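PDB 3GO6: ribokinase RBSK from Mycobacterium tuberculosis, which probably catalyses the magnesium-dependent transfer of a phosphoryl group from ATP to O-5 of D-ribose, giving D-ribose 5-phosphate. Local coordinates for residues A[29-34]-A[110-115]; A[114-119]-A[240-245]; A[146-151]-A[171-176]; A[192-197]-A[209-214]. One frame throughout, in Å; residues are numbered along the deposited sequence.

Contact 1. Residues A[29-34]-A[110-115]; sequences NMDLTF and GTAIIV. With RIB (alpha-D-ribofuranose), chain C.
Asp31 OD1 lies 3.4 Å from Ala112 CB across the strand pair, and both touch O2 of the bound ribose. Asp31 takes two hydroxyls, one on each carboxylate oxygen: RIB O2 donates to OD1 at 2.6 Å, and RIB O3 donates to OD2 at the same length. Its CG sits beside the backbone N, anti to the carbonyl carbon (chi1 -74°), which puts the carboxylate on the sugar side. Asn29 reaches RIB O2 from a second direction, its ND2 donating over 3.0 Å in a nearly straight bond (170°), so this hydroxyl both gives and receives. Ala112 CB comes to 3.3 Å from RIB O2, and Ile114 lays CD1 3.8 Å from RIB C3, an apolar floor beside the polar grip. Glu152 accepts from Asn29 ND2 through OE1 and bonds to the sugar through OE2; Asp248, Asn61 and the backbone N of Gly57 and Lys58 hold it too.

Behind this shell five backbone bonds join parallel strands 29-34 and 110-115, among them Leu32 N to Ala112 O at 2.8 Å. Asp31 pairs with Ala112 and Thr33 with Ile114, so alternate residues of this four-stranded lid sheet face the sugar. On the reverse side Leu32 CD1 meets Ile113 CD1 at 3.9 Å, and Ile113 CG2 lies obliquely by Phe34 CE2. That side packs against the second subunit: Leu32 on its Leu32, Ile113 on its Phe34, while Thr111 OG1 bonds to Arg53 of that chain. One sheet therefore serves sugar and dimer at once. The paired acceptors of Asp31 are consistent with recognition of the 2,3-diol of ribose.

Contact 2. Residues A[114-119]-A[240-245]; sequences IVVDAS and PVDTAG
Val116 has CG1 anti to its backbone N (chi1 179°), which leaves CG2 beside that N and presents both methyls to Asp242. The carboxylate of Asp242 is extended to meet them, with CG anti to the backbone N (chi1 178°). The two side chains cross at about a right angle, and OD1 lies against both branches, 3.3 Å from Val116 CG2 and 3.6 Å from Val116 CG1. Two residues on, the Ala244 methyl packs 3.6 Å from Ile114 CG2, the branch of that isoleucine other than the one carrying the sugar-touching CD1. Val116 CG2 adds a looser apolar touch to Ala244 CB.

OD1 of Asp242 also accepts from Ala244 N at 2.9 Å, met from 47° above the carboxylate plane; this closes an Asx turn. The other oxygen, OD2, takes the backbone N of Gly287. Asp242 and Ala244 belong to the magnesium site of this entry, completed by Ala282, Val285 and Gly287, and the turn runs into helix 246-257, with Gly245 at its N-cap.

The end of the lid strand thus meets the metal loop through methyls packed on a methyl and on a carboxylate, with no hydrogen bond between the segments. Backbone N-H groups hold both oxygens of Asp242, fixing its rotation, and the valine methyls shield OD1; the buried carboxylate probably stays charged, helped by these donors and the nearby cation.

Contact 3. Residues A[146-151]-A[171-176]; sequences VLLTQL and VVMVNA
Strands 146-149 and 171-175 run parallel, their axes 4.8 Å apart and 18° from alignment, with four backbone bonds from Leu147 N to Val171 O (2.8 Å) through to Asn175 N and Thr149 O (2.7 Å). On one side of the sheet Val146 and Val171 rise together from adjacent strands, with Val146 CG2 4.0 Å from Val171 CB. Leu148, its CG anti to the backbone N (chi1 173°), swings CD1 over to Met173 CG at 3.7 Å; the methionine chain runs straight out past this methyl before bending at SD. Helix 246-257 covers this side through Leu254 and Ala255. The pair forms a beta-alpha-beta unit with helix 155-167, at the centre of the Rossmann-like sheet of the PfkB fold. That helix packs on the other side, over Leu147, Thr149 and Val172. Here Thr149 CG2 lies alongside Val174 CG2 at 3.8 Å, while Thr149 OG1 turns to the carbonyl of Val25 on the neighbouring strand. Past the strand ends, Leu151 sends one methyl, CD1, to Ala176 CA (3.8 Å) and the other, CD2, across Val174 CG1 (4.1 Å). Gln150 rests its CG against Asn175 CB, and its amide NE2 bonds to Gln62.

Contact 4. Residues A[192-197]-A[209-214]; sequences IADVVI and PPTHFV
A beta-alpha-beta unit, strand 195-199, helix 200-205 and strand 212-216, brings these two segments together as parallel neighbours in the large central sheet of the PfkB fold. Three backbone bonds knit them: His212 N to Asp194 O at 2.8 Å, Val196 N to His212 O, and Val214 N to Val196 O at 2.7 Å. On the side bearing Val195, Ile197 and Val214, Val195 CG1 meets Val214 CG2 at 4.0 Å, and Phe250 of helix 246-257 packs on both Ile197 and Val214. His212 belongs to this side too; Trp258 meets its ring edge-to-face and Tyr224 OH bonds to ND1. Asp194 OD2 accepts from Val172 N on the preceding strand.

The reverse side is built on Val196. Its CG1 stands anti to the backbone N (chi1 177°) and CG2 beside it, which sends one methyl to Phe213 and the other to Pro210: CG2 sits 3.6 Å from Pro210 CG, the proline crossing at about a right angle, while CG1 touches Phe213 CE1 at 3.7 Å. Val196 O lies at the edge of the Phe213 ring. Pro210 CD rests on one face of that ring, 3.5 Å above its plane and near the ring's outer atoms.

From the N terminus, contact 1 closes first, pairing 29-34 with 110-115 after an excursion through strand 50-56 and helices 58-68 and 83-94. Contact 2 begins where it ends, sharing Ile114 and Val115, and closes a loop of 120 residues back from 240-245, tying the lid sheet to the metal loop before helix 246-257. Nested within that loop, contacts 3 and 4 follow in series, each a short beta-alpha-beta closure. Strands 171-175 and 195-199 are neighbours, so these two join through Val174 O and Ile197 N into one sheet. Contacts 1 and 4 lie on opposite sides of the chain's centre, about 28 Å apart between centres.

Contact 1. Residues A[29-34]-A[110-115]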
loop_
_atom_site.group_PDB
_atom_site.type_symbol
_atom_site.label_atom_id
_atom_site.label_comp_id
_atom_site.label_asym_id
_atom_site.label_seq_id
_atom_site.Cartn_x
_atom_site.Cartn_y
_atom_site.Cartn_z
ATOM N N ASN A 29 13.568 0.195 -1.254
ATOM C CA ASN A 29 12.155 0.516 -1.449
ATOM C C ASN A 29 11.638 1.087 -0.151
ATOM O O ASN A 29 12.120 0.706 0.910
ATOM C CB ASN A 29 11.314 -0.768 -1.701
ATOM C CG ASN A 29 11.746 -1.540 -2.930
ATOM O OD1 ASN A 29 12.026 -0.958 -3.970
ATOM N ND2 ASN A 29 11.808 -2.878 -2.809
ATOM N N MET A 30 10.643 1.963 -0.216
ATOM C CA MET A 30 9.826 2.231 0.980
ATOM C C MET A 30 8.726 1.150 1.094
ATOM O O MET A 30 8.030 0.880 0.122
ATOM C CB MET A 30 9.215 3.635 0.912
ATOM C CG MET A 30 8.494 4.044 2.197
ATOM S SD MET A 30 9.623 4.363 3.569
ATOM C CE MET A 30 10.595 5.763 2.955
ATOM N N ASP A 31 8.595 0.540 2.280
ATOM C CA ASP A 31 7.707 -0.588 2.511
ATOM C C ASP A 31 6.450 -0.123 3.211
ATOM O O ASP A 31 6.522 0.586 4.224
ATOM C CB ASP A 31 8.374 -1.629 3.430
ATOM C CG ASP A 31 9.457 -2.442 2.734
ATOM O OD1 ASP A 31 9.558 -2.376 1.490
ATOM O OD2 ASP A 31 10.213 -3.157 3.446
ATOM N N LEU A 32 5.312 -0.559 2.694
ATOM C CA LEU A 32 4.028 -0.382 3.380
ATOM C C LEU A 32 3.642 -1.787 3.863
ATOM O O LEU A 32 3.393 -2.666 3.053
ATOM C CB LEU A 32 2.981 0.187 2.431
ATOM C CG LEU A 32 3.309 1.595 1.895
ATOM C CD1 LEU A 32 2.290 1.989 0.853
ATOM C CD2 LEU A 32 3.332 2.624 3.013
ATOM N N THR A 33 3.677 -1.994 5.172
ATOM C CA THR A 33 3.423 -3.323 5.744
ATOM C C THR A 33 2.043 -3.321 6.395
ATOM O O THR A 33 1.767 -2.496 7.268
ATOM C CB THR A 33 4.496 -3.747 6.757
ATOM O OG1 THR A 33 5.805 -3.611 6.190
ATOM C CG2 THR A 33 4.295 -5.215 7.215
ATOM N N PHE A 34 1.198 -4.253 5.957
ATOM C CA PHE A 34 -0.192 -4.379 6.382
ATOM C C PHE A 34 -0.345 -5.702 7.124
ATOM O O PHE A 34 0.120 -6.754 6.649
ATOM C CB PHE A 34 -1.137 -4.439 5.179
ATOM C CG PHE A 34 -1.192 -3.173 4.343
ATOM C CD1 PHE A 34 -2.284 -2.321 4.436
ATOM C CD2 PHE A 34 -0.187 -2.878 3.425
ATOM C CE1 PHE A 34 -2.379 -1.154 3.644
ATOM C CE2 PHE A 34 -0.256 -1.714 2.628
ATOM C CZ PHE A 34 -1.348 -0.850 2.740
ATOM N N GLY A 110 11.623 3.125 -5.249
ATOM C CA GLY A 110 10.746 1.933 -5.197
ATOM C C GLY A 110 9.744 1.911 -4.047
ATOM O O GLY A 110 9.973 2.518 -2.998
ATOM N N THR A 111 8.610 1.237 -4.262
ATOM C CA THR A 111 7.570 1.073 -3.241
ATOM C C THR A 111 7.268 -0.414 -3.143
ATOM O O THR A 111 7.094 -1.068 -4.180
ATOM C CB THR A 111 6.235 1.805 -3.636
ATOM O OG1 THR A 111 6.467 3.211 -3.825
ATOM C CG2 THR A 111 5.141 1.619 -2.535
ATOM N N ALA A 112 7.197 -0.954 -1.931
ATOM C CA ALA A 112 6.745 -2.341 -1.793
ATOM C C ALA A 112 5.570 -2.486 -0.846
ATOM O O ALA A 112 5.468 -1.743 0.135
ATOM C CB ALA A 112 7.880 -3.226 -1.340
ATOM N N ILE A 113 4.693 -3.453 -1.139
ATOM C CA ILE A 113 3.563 -3.767 -0.264
ATOM C C ILE A 113 3.853 -5.128 0.367
ATOM O O ILE A 113 4.052 -6.118 -0.348
ATOM C CB ILE A 113 2.206 -3.881 -1.046
ATOM C CG1 ILE A 113 1.948 -2.640 -1.910
ATOM C CG2 ILE A 113 1.017 -4.153 -0.075
ATOM C CD1 ILE A 113 1.986 -1.318 -1.130
ATOM N N ILE A 114 3.879 -5.164 1.691
ATOM C CA ILE A 114 4.086 -6.406 2.421
ATOM C C ILE A 114 2.784 -6.692 3.171
ATOM O O ILE A 114 2.291 -5.838 3.908
ATOM C CB ILE A 114 5.232 -6.306 3.454
ATOM C CG1 ILE A 114 6.463 -5.525 2.921
ATOM C CG2 ILE A 114 5.525 -7.700 4.089
ATOM C CD1 ILE A 114 7.190 -6.177 1.920
ATOM N N VAL A 115 2.231 -7.888 2.998
ATOM C CA VAL A 115 1.021 -8.248 3.732
ATOM C C VAL A 115 1.338 -9.468 4.610
ATOM O O VAL A 115 1.898 -10.450 4.124
ATOM C CB VAL A 115 -0.149 -8.551 2.774
ATOM C CG1 VAL A 115 -1.477 -8.713 3.570
ATOM C CG2 VAL A 115 -0.282 -7.442 1.742
HETATM O O5 RIB C . 12.268 -9.358 1.374
HETATM C C5 RIB C . 11.381 -8.288 1.771
HETATM C C4 RIB C . 11.670 -7.052 0.898
HETATM O O4 RIB C . 11.213 -7.331 -0.442
HETATM C C3 RIB C . 10.893 -5.818 1.320
HETATM O O3 RIB C . 11.645 -4.894 2.148
HETATM C C2 RIB C . 10.432 -5.203 0.012
HETATM O O2 RIB C . 10.949 -3.879 -0.167
HETATM C C1 RIB C . 10.855 -6.136 -1.113
HETATM O O1 RIB C . 12.014 -5.653 -1.806
#

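Contact 2. Residues A[114-119]-A[240-245]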
loop_
_atom_site.group_PDB
_atom_site.type_symbol
_atom_site.label_atom_id
_atom_site.label_comp_id
_atom_site.label_asym_id
_atom_site.label_seq_id
_atom_site.Cartn_x
_atom_site.Cartn_y
_atom_site.Cartn_z
ATOM N N ILE A 114 3.879 -5.164 1.691
ATOM C CA ILE A 114 4.086 -6.406 2.421
ATOM C C ILE A 114 2.784 -6.692 3.171
ATOM O O ILE A 114 2.291 -5.838 3.908
ATOM C CB ILE A 114 5.232 -6.306 3.454
ATOM C CG1 ILE A 114 6.463 -5.525 2.921
ATOM C CG2 ILE A 114 5.525 -7.700 4.089
ATOM C CD1 ILE A 114 7.190 -6.177 1.920
ATOM N N VAL A 115 2.231 -7.888 2.998
ATOM C CA VAL A 115 1.021 -8.248 3.732
ATOM C C VAL A 115 1.338 -9.468 4.610
ATOM O O VAL A 115 1.898 -10.450 4.124
ATOM C CB VAL A 115 -0.149 -8.551 2.774
ATOM C CG1 VAL A 115 -1.477 -8.713 3.570
ATOM C CG2 VAL A 115 -0.282 -7.442 1.742
ATOM N N VAL A 116 0.993 -9.387 5.896
ATOM C CA VAL A 116 1.378 -10.419 6.880
ATOM C C VAL A 116 0.068 -10.909 7.487
ATOM O O VAL A 116 -0.738 -10.097 7.956
ATOM C CB VAL A 116 2.325 -9.857 7.973
ATOM C CG1 VAL A 116 2.707 -10.938 9.013
ATOM C CG2 VAL A 116 3.581 -9.262 7.319
ATOM N N ASP A 117 -0.157 -12.222 7.413
ATOM C CA ASP A 117 -1.419 -12.818 7.889
ATOM C C ASP A 117 -1.303 -13.427 9.296
ATOM O O ASP A 117 -0.258 -13.327 9.961
ATOM C CB ASP A 117 -2.015 -13.811 6.850
ATOM C CG ASP A 117 -1.236 -15.149 6.741
ATOM O OD1 ASP A 117 -0.481 -15.535 7.656
ATOM O OD2 ASP A 117 -1.405 -15.844 5.712
ATOM N N ALA A 118 -2.392 -14.049 9.750
ATOM C CA ALA A 118 -2.456 -14.596 11.110
ATOM C C ALA A 118 -1.438 -15.702 11.420
ATOM O O ALA A 118 -1.072 -15.902 12.587
ATOM C CB ALA A 118 -3.890 -15.052 11.420
ATOM N N SER A 119 -0.973 -16.414 10.396
ATOM C CA SER A 119 0.033 -17.456 10.590
ATOM C C SER A 119 1.485 -16.935 10.502
ATOM O O SER A 119 2.441 -17.732 10.547
ATOM C CB SER A 119 -0.165 -18.568 9.565
ATOM O OG SER A 119 0.161 -18.083 8.269
ATOM N N PRO A 240 6.864 -17.769 15.696
ATOM C CA PRO A 240 7.050 -16.638 14.766
ATOM C C PRO A 240 6.056 -15.513 15.005
ATOM O O PRO A 240 4.929 -15.752 15.458
ATOM C CB PRO A 240 6.776 -17.250 13.399
ATOM C CG PRO A 240 5.812 -18.381 13.682
ATOM C CD PRO A 240 6.114 -18.884 15.078
ATOM N N VAL A 241 6.481 -14.295 14.684
ATOM C CA VAL A 241 5.621 -13.116 14.734
ATOM C C VAL A 241 5.366 -12.605 13.315
ATOM O O VAL A 241 4.231 -12.298 12.955
ATOM C CB VAL A 241 6.261 -12.025 15.623
ATOM C CG1 VAL A 241 5.583 -10.679 15.431
ATOM C CG2 VAL A 241 6.212 -12.466 17.075
ATOM N N ASP A 242 6.429 -12.535 12.513
ATOM C CA ASP A 242 6.362 -11.974 11.169
ATOM C C ASP A 242 7.553 -12.506 10.377
ATOM O O ASP A 242 8.683 -12.142 10.652
ATOM C CB ASP A 242 6.403 -10.434 11.259
ATOM C CG ASP A 242 6.394 -9.752 9.902
ATOM O OD1 ASP A 242 6.285 -10.430 8.855
ATOM O OD2 ASP A 242 6.478 -8.500 9.891
ATOM N N THR A 243 7.285 -13.361 9.393
ATOM C CA THR A 243 8.341 -13.956 8.572
ATOM C C THR A 243 8.907 -12.979 7.527
ATOM O O THR A 243 9.966 -13.231 6.962
ATOM C CB THR A 243 7.861 -15.218 7.851
ATOM O OG1 THR A 243 6.750 -14.891 7.015
ATOM C CG2 THR A 243 7.427 -16.296 8.863
ATOM N N ALA A 244 8.198 -11.882 7.259
ATOM C CA ALA A 244 8.672 -10.929 6.252
ATOM C C ALA A 244 10.040 -10.385 6.660
ATOM O O ALA A 244 10.289 -10.090 7.837
ATOM C CB ALA A 244 7.669 -9.806 6.077
ATOM N N GLY A 245 10.934 -10.306 5.684
ATOM C CA GLY A 245 12.254 -9.776 5.930
ATOM C C GLY A 245 13.249 -10.838 6.381
ATOM O O GLY A 245 14.437 -10.600 6.353
#

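Contact 3. Residues A[146-151]-A[171-176]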
loop_
_atom_site.group_PDB
_atom_site.type_symbol
_atom_site.label_atom_id
_atom_site.label_comp_id
_atom_site.label_asym_id
_atom_site.label_seq_id
_atom_site.Cartn_x
_atom_site.Cartn_y
_atom_site.Cartn_z
ATOM N N VAL A 146 32.881 -10.330 -0.735
ATOM C CA VAL A 146 31.640 -10.954 -1.227
ATOM C C VAL A 146 30.759 -9.901 -1.911
ATOM O O VAL A 146 30.466 -8.858 -1.319
ATOM C CB VAL A 146 30.833 -11.607 -0.072
ATOM C CG1 VAL A 146 29.528 -12.254 -0.593
ATOM C CG2 VAL A 146 31.673 -12.649 0.684
ATOM N N LEU A 147 30.370 -10.169 -3.155
ATOM C CA LEU A 147 29.286 -9.426 -3.797
ATOM C C LEU A 147 27.959 -10.139 -3.512
ATOM O O LEU A 147 27.834 -11.333 -3.744
ATOM C CB LEU A 147 29.487 -9.307 -5.316
ATOM C CG LEU A 147 28.199 -8.982 -6.105
ATOM C CD1 LEU A 147 27.810 -7.518 -6.027
ATOM C CD2 LEU A 147 28.272 -9.438 -7.533
ATOM N N LEU A 148 26.978 -9.414 -2.979
ATOM C CA LEU A 148 25.649 -9.976 -2.826
ATOM C C LEU A 148 24.657 -9.158 -3.662
ATOM O O LEU A 148 24.590 -7.918 -3.547
ATOM C CB LEU A 148 25.268 -10.027 -1.333
ATOM C CG LEU A 148 23.836 -10.426 -0.971
ATOM C CD1 LEU A 148 23.508 -11.840 -1.456
ATOM C CD2 LEU A 148 23.598 -10.285 0.531
ATOM N N THR A 149 23.893 -9.842 -4.505
ATOM C CA THR A 149 22.958 -9.164 -5.392
ATOM C C THR A 149 21.620 -9.915 -5.458
ATOM O O THR A 149 21.546 -11.075 -5.050
ATOM C CB THR A 149 23.601 -8.938 -6.801
ATOM O OG1 THR A 149 22.854 -7.958 -7.524
ATOM C CG2 THR A 149 23.663 -10.224 -7.600
ATOM N N GLN A 150 20.564 -9.228 -5.896
ATOM C CA GLN A 150 19.224 -9.824 -6.061
ATOM C C GLN A 150 18.645 -9.267 -7.347
ATOM O O GLN A 150 19.329 -8.536 -8.064
ATOM C CB GLN A 150 18.252 -9.535 -4.884
ATOM C CG GLN A 150 18.929 -9.327 -3.514
ATOM C CD GLN A 150 19.655 -7.969 -3.426
ATOM O OE1 GLN A 150 19.248 -7.004 -4.074
ATOM N NE2 GLN A 150 20.722 -7.904 -2.633
ATOM N N LEU A 151 17.393 -9.616 -7.639
ATOM C CA LEU A 151 16.876 -9.444 -8.986
ATOM C C LEU A 151 15.737 -8.434 -9.140
ATOM O O LEU A 151 15.007 -8.482 -10.145
ATOM C CB LEU A 151 16.505 -10.822 -9.584
ATOM C CG LEU A 151 17.521 -11.977 -9.439
ATOM C CD1 LEU A 151 16.985 -13.269 -10.051
ATOM C CD2 LEU A 151 18.870 -11.625 -10.057
ATOM N N VAL A 171 33.629 -13.483 -3.983
ATOM C CA VAL A 171 32.501 -14.404 -4.066
ATOM C C VAL A 171 31.289 -13.753 -4.771
ATOM O O VAL A 171 30.860 -12.663 -4.398
ATOM C CB VAL A 171 32.077 -14.888 -2.664
ATOM C CG1 VAL A 171 30.826 -15.791 -2.749
ATOM C CG2 VAL A 171 33.234 -15.604 -1.978
ATOM N N VAL A 172 30.744 -14.426 -5.782
ATOM C CA VAL A 172 29.500 -13.985 -6.405
ATOM C C VAL A 172 28.325 -14.712 -5.733
ATOM O O VAL A 172 28.152 -15.918 -5.886
ATOM C CB VAL A 172 29.479 -14.190 -7.937
ATOM C CG1 VAL A 172 28.132 -13.792 -8.499
ATOM C CG2 VAL A 172 30.601 -13.374 -8.607
ATOM N N MET A 173 27.521 -13.953 -4.994
ATOM C CA MET A 173 26.392 -14.503 -4.251
ATOM C C MET A 173 25.102 -13.833 -4.718
ATOM O O MET A 173 24.968 -12.598 -4.646
ATOM C CB MET A 173 26.633 -14.298 -2.745
ATOM C CG MET A 173 25.563 -14.928 -1.814
ATOM S SD MET A 173 25.916 -14.693 -0.049
ATOM C CE MET A 173 27.268 -15.848 0.188
ATOM N N VAL A 174 24.165 -14.634 -5.219
ATOM C CA VAL A 174 22.939 -14.125 -5.806
ATOM C C VAL A 174 21.745 -14.637 -5.025
ATOM O O VAL A 174 21.586 -15.847 -4.817
ATOM C CB VAL A 174 22.802 -14.523 -7.315
ATOM C CG1 VAL A 174 21.485 -13.997 -7.927
ATOM C CG2 VAL A 174 24.008 -14.019 -8.105
ATOM N N ASN A 175 20.923 -13.705 -4.553
ATOM C CA ASN A 175 19.602 -14.075 -4.056
ATOM C C ASN A 175 18.686 -14.082 -5.256
ATOM O O ASN A 175 18.340 -13.017 -5.788
ATOM C CB ASN A 175 19.141 -13.086 -2.977
ATOM C CG ASN A 175 17.768 -13.402 -2.446
ATOM O OD1 ASN A 175 17.322 -14.572 -2.443
ATOM N ND2 ASN A 175 17.077 -12.374 -2.001
ATOM N N ALA A 176 18.312 -15.283 -5.713
ATOM C CA ALA A 176 17.525 -15.432 -6.947
ATOM C C ALA A 176 16.047 -15.098 -6.731
ATOM O O ALA A 176 15.178 -15.955 -6.879
ATOM C CB ALA A 176 17.679 -16.875 -7.511
#

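Contact 4. Residues A[192-197]-A[209-214]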
loop_
_atom_site.group_PDB
_atom_site.type_symbol
_atom_site.label_atom_id
_atom_site.label_comp_id
_atom_site.label_asym_id
_atom_site.label_seq_id
_atom_site.Cartn_x
_atom_site.Cartn_y
_atom_site.Cartn_z
ATOM N N ILE A 192 27.993 -18.163 -13.872
ATOM C CA ILE A 192 29.132 -17.703 -13.072
ATOM C C ILE A 192 28.904 -17.553 -11.552
ATOM O O ILE A 192 29.862 -17.330 -10.812
ATOM C CB ILE A 192 29.754 -16.379 -13.645
ATOM C CG1 ILE A 192 28.748 -15.221 -13.604
ATOM C CG2 ILE A 192 30.262 -16.593 -15.084
ATOM C CD1 ILE A 192 29.375 -13.848 -13.873
ATOM N N ALA A 193 27.662 -17.658 -11.080
ATOM C CA ALA A 193 27.391 -17.503 -9.631
ATOM C C ALA A 193 28.108 -18.573 -8.809
ATOM O O ALA A 193 28.045 -19.753 -9.149
ATOM C CB ALA A 193 25.869 -17.548 -9.344
ATOM N N ASP A 194 28.764 -18.155 -7.731
ATOM C CA ASP A 194 29.373 -19.054 -6.767
ATOM C C ASP A 194 28.304 -19.650 -5.836
ATOM O O ASP A 194 28.303 -20.860 -5.566
ATOM C CB ASP A 194 30.452 -18.328 -5.942
ATOM C CG ASP A 194 31.658 -17.884 -6.790
ATOM O OD1 ASP A 194 32.143 -18.697 -7.610
ATOM O OD2 ASP A 194 32.115 -16.711 -6.647
ATOM N N VAL A 195 27.415 -18.786 -5.337
ATOM C CA VAL A 195 26.400 -19.148 -4.339
ATOM C C VAL A 195 25.092 -18.557 -4.815
ATOM O O VAL A 195 25.066 -17.397 -5.247
ATOM C CB VAL A 195 26.720 -18.519 -2.933
ATOM C CG1 VAL A 195 25.717 -18.973 -1.848
ATOM C CG2 VAL A 195 28.130 -18.830 -2.508
ATOM N N VAL A 196 24.020 -19.352 -4.762
ATOM C CA VAL A 196 22.684 -18.866 -5.036
ATOM C C VAL A 196 21.818 -19.195 -3.837
ATOM O O VAL A 196 21.849 -20.330 -3.334
ATOM C CB VAL A 196 22.063 -19.450 -6.327
ATOM C CG1 VAL A 196 20.641 -18.945 -6.505
ATOM C CG2 VAL A 196 22.891 -19.034 -7.529
ATOM N N ILE A 197 21.074 -18.185 -3.374
ATOM C CA ILE A 197 20.149 -18.323 -2.242
ATOM C C ILE A 197 18.780 -18.149 -2.809
ATOM O O ILE A 197 18.507 -17.166 -3.512
ATOM C CB ILE A 197 20.397 -17.234 -1.163
ATOM C CG1 ILE A 197 21.856 -17.275 -0.691
ATOM C CG2 ILE A 197 19.399 -17.369 0.025
ATOM C CD1 ILE A 197 22.325 -15.966 0.004
ATOM N N PRO A 209 22.632 -24.881 -11.864
ATOM C CA PRO A 209 23.125 -24.870 -10.494
ATOM C C PRO A 209 24.452 -24.153 -10.329
ATOM O O PRO A 209 25.322 -24.262 -11.208
ATOM C CB PRO A 209 23.269 -26.360 -10.132
ATOM C CG PRO A 209 23.100 -27.118 -11.373
ATOM C CD PRO A 209 22.717 -26.219 -12.484
ATOM N N PRO A 210 24.599 -23.400 -9.213
ATOM C CA PRO A 210 25.854 -22.753 -8.863
ATOM C C PRO A 210 26.754 -23.729 -8.138
ATOM O O PRO A 210 26.339 -24.858 -7.852
ATOM C CB PRO A 210 25.405 -21.654 -7.894
ATOM C CG PRO A 210 24.246 -22.327 -7.151
ATOM C CD PRO A 210 23.527 -23.099 -8.230
ATOM N N THR A 211 27.965 -23.300 -7.807
ATOM C CA THR A 211 28.854 -24.134 -7.010
ATOM C C THR A 211 28.176 -24.509 -5.689
ATOM O O THR A 211 28.253 -25.660 -5.253
ATOM C CB THR A 211 30.182 -23.419 -6.742
ATOM O OG1 THR A 211 30.651 -22.859 -7.971
ATOM C CG2 THR A 211 31.235 -24.397 -6.192
ATOM N N HIS A 212 27.494 -23.538 -5.072
ATOM C CA HIS A 212 26.847 -23.741 -3.778
ATOM C C HIS A 212 25.390 -23.248 -3.845
ATOM O O HIS A 212 25.155 -22.042 -3.827
ATOM C CB HIS A 212 27.626 -22.995 -2.689
ATOM C CG HIS A 212 29.096 -23.286 -2.695
ATOM N ND1 HIS A 212 29.625 -24.466 -2.204
ATOM C CD2 HIS A 212 30.154 -22.551 -3.118
ATOM C CE1 HIS A 212 30.941 -24.448 -2.335
ATOM N NE2 HIS A 212 31.287 -23.299 -2.891
ATOM N N PHE A 213 24.433 -24.174 -3.948
ATOM C CA PHE A 213 23.007 -23.844 -4.036
ATOM C C PHE A 213 22.434 -23.926 -2.618
ATOM O O PHE A 213 22.446 -24.993 -2.000
ATOM C CB PHE A 213 22.266 -24.818 -4.967
ATOM C CG PHE A 213 21.147 -24.193 -5.786
ATOM C CD1 PHE A 213 20.539 -22.977 -5.405
ATOM C CD2 PHE A 213 20.677 -24.849 -6.934
ATOM C CE1 PHE A 213 19.510 -22.418 -6.165
ATOM C CE2 PHE A 213 19.649 -24.304 -7.717
ATOM C CZ PHE A 213 19.056 -23.081 -7.337
ATOM N N VAL A 214 21.979 -22.783 -2.099
ATOM C CA VAL A 214 21.454 -22.679 -0.734
ATOM C C VAL A 214 19.960 -22.454 -0.840
ATOM O O VAL A 214 19.496 -21.365 -1.214
ATOM C CB VAL A 214 22.137 -21.537 0.072
ATOM C CG1 VAL A 214 21.555 -21.443 1.490
ATOM C CG2 VAL A 214 23.656 -21.747 0.145
#